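Side-chain contacts in cellulase (Bacteroides salanitronis, PDB 6WQY), which probably hydrolyses beta-1,4-glucosidic bonds in cellulose and related plant polysaccharides, through its glycoside hydrolase family 5 domain, the part present here: residues A102-V105 against G106-E109; K146-L149 against A150-T154; A161-G164 against N165-V168; V374-V377 against M378-G381. All coordinates share one frame; numbering follows the deposited sequence. Where two conformers were deposited one is given.

Contact 1 (A102-V105 against G106-E109)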
loop_
_atom_site.group_PDB
_atom_site.type_symbol
_atom_site.label_atom_id
_atom_site.label_comp_id
_atom_site.label_asym_id
_atom_site.label_seq_id
_atom_site.Cartn_x
_atom_site.Cartn_y
_atom_site.Cartn_z
ATOM N N ALA A 102 -15.136 -2.725 -8.305
ATOM C CA ALA A 102 -14.967 -2.469 -9.731
ATOM C C ALA A 102 -15.332 -1.041 -10.114
ATOM O O ALA A 102 -14.724 -0.479 -11.044
ATOM C CB ALA A 102 -15.784 -3.482 -10.542
ATOM N N GLU A 103 -16.307 -0.431 -9.438
ATOM C CA GLU A 103 -16.618 0.972 -9.707
ATOM C C GLU A 103 -15.418 1.858 -9.396
ATOM O O GLU A 103 -15.067 2.750 -10.173
ATOM C CB GLU A 103 -17.822 1.428 -8.882
ATOM C CG GLU A 103 -19.135 0.858 -9.354
ATOM C CD GLU A 103 -20.325 1.266 -8.511
ATOM O OE1 GLU A 103 -20.166 1.948 -7.474
ATOM O OE2 GLU A 103 -21.463 0.879 -8.888
ATOM N N VAL A 104 -14.793 1.636 -8.249
ATOM C CA VAL A 104 -13.681 2.476 -7.825
ATOM C C VAL A 104 -12.463 2.236 -8.712
ATOM O O VAL A 104 -11.802 3.194 -9.128
ATOM C CB VAL A 104 -13.405 2.268 -6.324
ATOM C CG1 VAL A 104 -12.227 3.119 -5.877
ATOM C CG2 VAL A 104 -14.641 2.628 -5.512
ATOM N N VAL A 105 -12.172 0.977 -9.047
ATOM C CA VAL A 105 -11.145 0.685 -10.050
ATOM C C VAL A 105 -11.436 1.427 -11.345
ATOM O O VAL A 105 -10.535 1.988 -11.979
ATOM C CB VAL A 105 -11.043 -0.835 -10.277
ATOM C CG1 VAL A 105 -10.217 -1.142 -11.512
ATOM C CG2 VAL A 105 -10.450 -1.517 -9.059
ATOM N N GLY A 106 -12.702 1.439 -11.759
ATOM C CA GLY A 106 -13.079 2.120 -12.985
ATOM C C GLY A 106 -12.902 3.615 -12.931
ATOM O O GLY A 106 -12.582 4.236 -13.950
ATOM N N TYR A 107 -13.086 4.221 -11.754
ATOM C CA TYR A 107 -12.811 5.647 -11.629
ATOM C C TYR A 107 -11.339 5.917 -11.912
ATOM O O TYR A 107 -10.990 6.875 -12.604
ATOM C CB TYR A 107 -13.105 6.147 -10.214
ATOM C CG TYR A 107 -14.511 6.027 -9.691
ATOM C CD1 TYR A 107 -15.621 5.986 -10.523
ATOM C CD2 TYR A 107 -14.723 5.951 -8.324
ATOM C CE1 TYR A 107 -16.909 5.875 -9.992
ATOM C CE2 TYR A 107 -15.981 5.849 -7.794
ATOM C CZ TYR A 107 -17.071 5.800 -8.619
ATOM O OH TYR A 107 -18.333 5.680 -8.051
ATOM N N ALA A 108 -10.457 5.087 -11.353
ATOM C CA ALA A 108 -9.029 5.258 -11.596
ATOM C C ALA A 108 -8.708 5.063 -13.068
ATOM O O ALA A 108 -7.972 5.857 -13.665
ATOM C CB ALA A 108 -8.239 4.268 -10.743
ATOM N N GLU A 109 -9.275 4.026 -13.676
ATOM C CA GLU A 109 -9.014 3.744 -15.072
ATOM C C GLU A 109 -9.429 4.924 -15.939
ATOM O O GLU A 109 -8.671 5.373 -16.803
ATOM C CB GLU A 109 -9.781 2.495 -15.492
ATOM C CG GLU A 109 -9.380 1.986 -16.862
ATOM C CD GLU A 109 -10.130 0.740 -17.278
ATOM O OE1 GLU A 109 -11.126 0.391 -16.616
ATOM O OE2 GLU A 109 -9.716 0.109 -18.267
#

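Contact 2 (K146-L149 against A150-T154)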
loop_
_atom_site.group_PDB
_atom_site.type_symbol
_atom_site.label_atom_id
_atom_site.label_comp_id
_atom_site.label_asym_id
_atom_site.label_seq_id
_atom_site.Cartn_x
_atom_site.Cartn_y
_atom_site.Cartn_z
ATOM N N LYS A 146 -5.283 -20.532 3.467
ATOM C CA LYS A 146 -4.870 -20.620 2.074
ATOM C C LYS A 146 -6.060 -20.868 1.156
ATOM O O LYS A 146 -6.134 -20.295 0.061
ATOM C CB LYS A 146 -3.827 -21.717 1.909
ATOM C CG LYS A 146 -2.478 -21.379 2.543
ATOM C CD LYS A 146 -1.535 -22.562 2.440
ATOM C CE LYS A 146 -0.171 -22.265 3.014
ATOM N NZ LYS A 146 0.730 -23.457 2.958
ATOM N N ALA A 147 -6.993 -21.718 1.572
ATOM C CA ALA A 147 -8.153 -21.994 0.733
ATOM C C ALA A 147 -8.976 -20.731 0.514
ATOM O O ALA A 147 -9.446 -20.463 -0.594
ATOM C CB ALA A 147 -9.021 -23.077 1.368
ATOM N N GLN A 148 -9.166 -19.943 1.574
ATOM C CA GLN A 148 -9.924 -18.701 1.451
ATOM C C GLN A 148 -9.173 -17.678 0.597
ATOM O O GLN A 148 -9.773 -17.010 -0.259
ATOM C CB GLN A 148 -10.254 -18.148 2.837
ATOM C CG GLN A 148 -11.070 -16.876 2.761
ATOM C CD GLN A 148 -11.800 -16.526 4.031
ATOM O OE1 GLN A 148 -11.794 -17.273 5.002
ATOM N NE2 GLN A 148 -12.469 -15.385 4.019
ATOM N N LEU A 149 -7.862 -17.552 0.815
ATOM C CA LEU A 149 -7.053 -16.631 0.023
ATOM C C LEU A 149 -7.124 -16.980 -1.461
ATOM O O LEU A 149 -7.287 -16.095 -2.313
ATOM C CB LEU A 149 -5.615 -16.682 0.535
ATOM C CG LEU A 149 -4.627 -15.653 0.007
ATOM C CD1 LEU A 149 -4.966 -14.258 0.491
ATOM C CD2 LEU A 149 -3.230 -16.053 0.452
ATOM N N ALA A 150 -7.002 -18.263 -1.793
ATOM C CA ALA A 150 -7.030 -18.677 -3.188
ATOM C C ALA A 150 -8.418 -18.469 -3.783
ATOM O O ALA A 150 -8.550 -18.012 -4.928
ATOM C CB ALA A 150 -6.608 -20.144 -3.301
ATOM N N ALA A 151 -9.471 -18.800 -3.034
ATOM C CA ALA A 151 -10.825 -18.669 -3.568
ATOM C C ALA A 151 -11.185 -17.202 -3.776
ATOM O O ALA A 151 -11.784 -16.841 -4.795
ATOM C CB ALA A 151 -11.833 -19.338 -2.639
ATOM N N MET A 152 -10.844 -16.341 -2.821
ATOM C CA MET A 152 -11.121 -14.919 -2.975
ATOM C C MET A 152 -10.352 -14.339 -4.146
ATOM O O MET A 152 -10.922 -13.637 -4.985
ATOM C CB MET A 152 -10.795 -14.171 -1.682
ATOM C CG MET A 152 -11.776 -14.448 -0.546
ATOM S SD MET A 152 -11.298 -13.647 0.989
ATOM C CE MET A 152 -11.470 -11.915 0.568
ATOM N N TRP A 153 -9.049 -14.613 -4.221
ATOM C CA TRP A 153 -8.245 -14.047 -5.295
ATOM C C TRP A 153 -8.646 -14.607 -6.651
ATOM O O TRP A 153 -8.548 -13.886 -7.650
ATOM C CB TRP A 153 -6.749 -14.191 -5.013
ATOM C CG TRP A 153 -6.252 -13.063 -4.166
ATOM C CD1 TRP A 153 -5.758 -13.117 -2.889
ATOM C CD2 TRP A 153 -6.234 -11.680 -4.540
ATOM N NE1 TRP A 153 -5.430 -11.840 -2.456
ATOM C CE2 TRP A 153 -5.705 -10.948 -3.459
ATOM C CE3 TRP A 153 -6.593 -10.988 -5.699
ATOM C CZ2 TRP A 153 -5.558 -9.574 -3.491
ATOM C CZ3 TRP A 153 -6.435 -9.616 -5.732
ATOM C CH2 TRP A 153 -5.935 -8.923 -4.630
ATOM N N THR A 154 -9.114 -15.858 -6.728
ATOM C CA THR A 154 -9.639 -16.362 -8.000
ATOM C C THR A 154 -10.819 -15.516 -8.462
ATOM O O THR A 154 -10.897 -15.104 -9.625
ATOM C CB THR A 154 -10.044 -17.836 -7.861
ATOM O OG1 THR A 154 -8.883 -18.628 -7.590
ATOM C CG2 THR A 154 -10.700 -18.352 -9.126
#

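Contact 3 (A161-G164 against N165-V168)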
loop_
_atom_site.group_PDB
_atom_site.type_symbol
_atom_site.label_atom_id
_atom_site.label_comp_id
_atom_site.label_asym_id
_atom_site.label_seq_id
_atom_site.Cartn_x
_atom_site.Cartn_y
_atom_site.Cartn_z
ATOM N N ALA A 161 -10.481 -9.705 -15.158
ATOM C CA ALA A 161 -9.667 -10.385 -16.161
ATOM C C ALA A 161 -9.485 -9.547 -17.415
ATOM O O ALA A 161 -8.487 -9.712 -18.124
ATOM C CB ALA A 161 -10.304 -11.725 -16.522
ATOM N N ASP A 162 -10.435 -8.666 -17.714
ATOM C CA ASP A 162 -10.360 -7.840 -18.907
ATOM C C ASP A 162 -9.500 -6.595 -18.731
ATOM O O ASP A 162 -9.248 -5.897 -19.720
ATOM C CB ASP A 162 -11.775 -7.420 -19.326
ATOM C CG ASP A 162 -12.503 -6.651 -18.231
ATOM O OD1 ASP A 162 -12.289 -6.957 -17.039
ATOM O OD2 ASP A 162 -13.287 -5.738 -18.564
ATOM N N LYS A 163 -9.042 -6.299 -17.529
ATOM C CA LYS A 163 -8.308 -5.064 -17.292
ATOM C C LYS A 163 -6.836 -5.223 -17.631
ATOM O O LYS A 163 -6.230 -6.263 -17.357
ATOM C CB LYS A 163 -8.445 -4.636 -15.831
ATOM C CG LYS A 163 -9.872 -4.394 -15.391
ATOM C CD LYS A 163 -10.579 -3.339 -16.231
ATOM C CE LYS A 163 -11.898 -2.937 -15.588
ATOM N NZ LYS A 163 -12.625 -1.926 -16.399
ATOM N N GLY A 164 -6.265 -4.184 -18.224
ATOM C CA GLY A 164 -4.855 -4.154 -18.539
ATOM C C GLY A 164 -3.990 -3.897 -17.318
ATOM O O GLY A 164 -4.436 -3.899 -16.167
ATOM N N ASN A 165 -2.711 -3.655 -17.599
ATOM C CA ASN A 165 -1.709 -3.591 -16.548
ATOM C C ASN A 165 -1.687 -2.259 -15.804
ATOM O O ASN A 165 -0.827 -2.085 -14.924
ATOM C CB ASN A 165 -0.327 -3.975 -17.077
ATOM C CG ASN A 165 -0.119 -5.488 -17.106
ATOM O OD1 ASN A 165 -0.987 -6.264 -16.675
ATOM N ND2 ASN A 165 1.049 -5.915 -17.576
ATOM N N PHE A 166 -2.652 -1.358 -16.030
ATOM C CA PHE A 166 -2.853 -0.273 -15.074
ATOM C C PHE A 166 -3.223 -0.828 -13.705
ATOM O O PHE A 166 -3.012 -0.151 -12.689
ATOM C CB PHE A 166 -3.927 0.728 -15.542
ATOM C CG PHE A 166 -5.345 0.309 -15.252
ATOM C CD1 PHE A 166 -6.036 -0.526 -16.111
ATOM C CD2 PHE A 166 -5.988 0.745 -14.098
ATOM C CE1 PHE A 166 -7.323 -0.929 -15.836
ATOM C CE2 PHE A 166 -7.272 0.335 -13.818
ATOM C CZ PHE A 166 -7.946 -0.505 -14.693
ATOM N N LEU A 167 -3.822 -2.027 -13.662
ATOM C CA LEU A 167 -4.377 -2.596 -12.440
ATOM C C LEU A 167 -3.423 -3.634 -11.872
ATOM O O LEU A 167 -3.047 -4.601 -12.552
ATOM C CB LEU A 167 -5.741 -3.210 -12.725
ATOM C CG LEU A 167 -6.425 -3.865 -11.521
ATOM C CD1 LEU A 167 -6.688 -2.885 -10.382
ATOM C CD2 LEU A 167 -7.742 -4.503 -11.986
ATOM N N VAL A 168 -3.061 -3.416 -10.607
ATOM C CA VAL A 168 -2.176 -4.266 -9.816
ATOM C C VAL A 168 -2.994 -4.924 -8.711
ATOM O O VAL A 168 -3.866 -4.285 -8.115
ATOM C CB VAL A 168 -1.079 -3.383 -9.182
ATOM C CG1 VAL A 168 -0.204 -4.157 -8.202
ATOM C CG2 VAL A 168 -0.233 -2.711 -10.244
#

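Contact 4 (V374-V377 against M378-G381)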
loop_
_atom_site.group_PDB
_atom_site.type_symbol
_atom_site.label_atom_id
_atom_site.label_comp_id
_atom_site.label_asym_id
_atom_site.label_seq_id
_atom_site.Cartn_x
_atom_site.Cartn_y
_atom_site.Cartn_z
ATOM N N VAL A 374 1.531 20.672 -0.216
ATOM C CA VAL A 374 2.011 19.341 0.123
ATOM C C VAL A 374 2.223 18.509 -1.138
ATOM O O VAL A 374 3.257 17.849 -1.312
ATOM C CB VAL A 374 1.021 18.660 1.081
ATOM C CG1 VAL A 374 1.449 17.220 1.343
ATOM C CG2 VAL A 374 0.927 19.428 2.390
ATOM N N ILE A 375 1.230 18.508 -2.026
ATOM C CA ILE A 375 1.325 17.776 -3.281
ATOM C C ILE A 375 2.513 18.264 -4.092
ATOM O O ILE A 375 3.265 17.464 -4.659
ATOM C CB ILE A 375 -0.007 17.898 -4.044
ATOM C CG1 ILE A 375 -1.122 17.192 -3.266
ATOM C CG2 ILE A 375 0.129 17.344 -5.441
ATOM C CD1 ILE A 375 -2.525 17.581 -3.677
ATOM N N ASP A 376 2.719 19.582 -4.129
ATOM C CA ASP A 376 3.820 20.127 -4.915
ATOM C C ASP A 376 5.170 19.626 -4.435
ATOM O O ASP A 376 6.039 19.337 -5.251
ATOM C CB ASP A 376 3.771 21.656 -4.885
ATOM C CG ASP A 376 2.648 22.222 -5.737
ATOM O OD1 ASP A 376 2.046 21.462 -6.532
ATOM O OD2 ASP A 376 2.372 23.435 -5.614
ATOM N N VAL A 377 5.380 19.524 -3.117
ATOM C CA VAL A 377 6.695 19.070 -2.655
ATOM C C VAL A 377 6.898 17.579 -2.917
ATOM O O VAL A 377 8.017 17.142 -3.182
ATOM C CB VAL A 377 7.005 19.447 -1.189
ATOM C CG1 VAL A 377 6.895 20.951 -0.976
ATOM C CG2 VAL A 377 6.132 18.684 -0.218
ATOM N N MET A 378 5.824 16.787 -2.845
ATOM C CA MET A 378 5.949 15.362 -3.151
ATOM C C MET A 378 6.228 15.154 -4.631
ATOM O O MET A 378 7.084 14.343 -5.002
ATOM C CB MET A 378 4.690 14.601 -2.703
ATOM C CG MET A 378 4.490 14.630 -1.197
ATOM S SD MET A 378 3.351 13.405 -0.541
ATOM C CE MET A 378 1.816 13.925 -1.312
ATOM N N LYS A 379 5.547 15.916 -5.493
ATOM C CA LYS A 379 5.795 15.811 -6.926
ATOM C C LYS A 379 7.223 16.208 -7.269
ATOM O O LYS A 379 7.845 15.619 -8.158
ATOM C CB LYS A 379 4.832 16.710 -7.699
ATOM C CG LYS A 379 3.407 16.203 -7.687
ATOM C CD LYS A 379 2.564 16.809 -8.796
ATOM C CE LYS A 379 2.442 18.308 -8.693
ATOM N NZ LYS A 379 1.594 18.827 -9.809
ATOM N N ARG A 380 7.765 17.205 -6.569
ATOM C CA ARG A 380 9.138 17.619 -6.834
ATOM C C ARG A 380 10.115 16.488 -6.547
ATOM O O ARG A 380 11.112 16.328 -7.260
ATOM C CB ARG A 380 9.463 18.853 -5.996
ATOM C CG ARG A 380 10.746 19.561 -6.366
ATOM C CD ARG A 380 10.681 20.992 -5.860
ATOM N NE ARG A 380 9.574 21.699 -6.499
ATOM C CZ ARG A 380 8.725 22.512 -5.876
ATOM N NH1 ARG A 380 8.836 22.741 -4.573
ATOM N NH2 ARG A 380 7.752 23.090 -6.567
ATOM N N GLY A 381 9.842 15.675 -5.525
ATOM C CA GLY A 381 10.739 14.576 -5.211
ATOM C C GLY A 381 10.710 13.480 -6.263
ATOM O O GLY A 381 11.726 12.842 -6.529
HETATM O O HOH W 1 1.511 21.543 -9.149
#

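Contact 1 (A102-V105 against G106-E109)
The aromatic ring of Y107 lies back along its own helix and covers the turn before it. The backbone oxygen E103 O sits over one face of the ring, 3.2 Å above the plane and offset toward the rim. V104 N lies over the same face, farther from it. The ring reaches this place because Y107 CG stands anti to the carbonyl carbon, beside the backbone N (chi1 -61°). V104 CG2 comes to 4.2 Å from the ring carbon Y107 CE2, the two side chains crossing at a slant. E103 and Y107 run side by side and point the same way, with carboxylate and ring planes 35° apart. Their ends do not bond: E103 OE1 and Y107 OH are 4.2 Å apart. R100, earlier in the same helix, joins them instead. R100 NH1 makes a salt bridge to E103 OE1 and a hydrogen bond to Y107 OH. Main-chain bonds fix the spacing beneath, with Y107 N to E103 O at 2.9 Å and E109 N to V105 O at 2.9 Å. E109 OE1 forms a salt bridge with K163 NZ. The segment belongs to helix 95-110 of the beta-alpha-beta unit that links barrel strands 74-77 and 114-118. V105 and A108 pack on strand 114-118, while V104 and A108 also touch F64 of helix 61-70.

Contact 2 (K146-L149 against A150-T154)
Two pairs of side chains, each four residues apart, run side by side along this helix. In the first, Q148 and M152 point the same way. The sulfur M152 SD lies 3.7 Å from the methylene carbon Q148 CG. It also takes a weak hydrogen bond from Q148 NE2, at 3.7 Å. Q148 is extended, with CG opposite its backbone N (chi1 -179°), and this carries the amide alongside the thioether. W129, from a loop, touches both residues. In the second pair, L149 and W153 also point the same way. In the conformer given here, the methyl L149 CD1 meets the indole at its edge, in the ring plane, 3.7 Å from W153 CD1. L149 has a second conformer, so this contact is less certain. The indole N-H turns elsewhere: W153 NE1 bonds to A171 O. F203 meets the indole edge-to-face. Farther along, A150 O is gripped twice, by T154 N and by T154 OG1 at 2.8 Å. These donors come from opposite faces of the carbonyl plane. K146 NZ forms a salt bridge with E198 of helix 191-209. The arrangement is i to i+4 packing on helix 139-159, one of the outer helices of a TIM barrel, with W153 buried against F169 of barrel strand 167-170.

Contact 3 (A161-G164 against N165-V168)
K163 and F166 meet across a tight turn, the lysine's aliphatic part lying obliquely against the phenyl ring. K163 CB is 3.9 Å from F166 CE1, and K163 CD approaches the same ring carbon at 4.1 Å. The lysine can do this because its chain is bent at chi2 (-58°), which folds the methylenes past the ring before the amine leaves toward E109 of helix 95-110. F166 has the less usual first torsion: CG sits between the backbone N and the carbonyl carbon (chi1 83°). This places the ring against the next residue, with L167 CB 3.9 Å above the centre of one face. The L167 methyl CD2 touches K163 CB at 3.9 Å, the two side chains crossing at a slant. An alanine in place of F166 would remove the ring, and is likely to leave the K163 methylenes and L167 CB without their partner and the lysine chain freer to turn. The backbone beneath is a type I beta turn from G164 to L167, closed by L167 N to G164 O at 3.2 Å with a nearly straight N-H (167°). R217 also bonds to G164 O, through its NH1, and the same nitrogen bonds to L167 O. N165 ND2 bonds to T216 O. This turn leads from the loop after helix 139-159 into strand 167-170, and is part of the alpha-to-beta connection of a TIM barrel.

Contact 4 (V374-V377 against M378-G381)
In the conformer given, the R380 guanidinium has the backbone oxygen D376 O 4.2 Å above the centre of one face. V377 CG1 approaches the same group obliquely. R380 has a second conformer, so this placement is uncertain. R380 also touches E329 of helix 318-337. The host is helix 371-383, the last helix of this TIM-barrel chain. Next to the arginine, D376 and K379 lie side by side and point the same way. Their charged atoms, D376 OD1 and K379 NZ, stay 4.2 Å apart, beyond a salt bridge. K379 is bent at chi3 (-61°), which brings K379 CE to 3.8 Å from D376 OD1. Its methylenes pass over I375, where K379 CE is 4.1 Å from I375 CG2. The amine is also bonded to A70 O, and D376 OD1 to Q372 NE2. An alanine at K379 would probably leave A70 O and a water shared with D376 without their amine partner and uncover the I375 methyl. On the buried side, M378 curls back toward V374, its methyl M378 CE 4.2 Å from V374 CG1, and packs on C332. The shared water joins the charged pair: it donates to D376 OD1 at 2.7 Å and accepts from K379 NZ at 2.8 Å.

The four contacts come one after another along the chain. Three lie on helices packed round a closed eight-stranded barrel, and contact 3 enters one of its strands. Contacts 1, 2 and 4 each sit within a single helix: 95-110, 139-159 and 371-383. Contact 3 is the turn that leads into strand 167-170. Contacts 1 and 3 touch, with centres about 11 Å apart, through the E109-K163 salt bridge and the packing of V105 on F166 and L167. They thus tie helix 95-110 to the entry of strand 167-170. Contact 2 precedes contact 3 on the same helix-to-strand path, with nearest atoms about 6 Å apart. Contact 4 belongs to the last helix, on the opposite side of the chain's centre from contact 2, their centres about 38 Å apart.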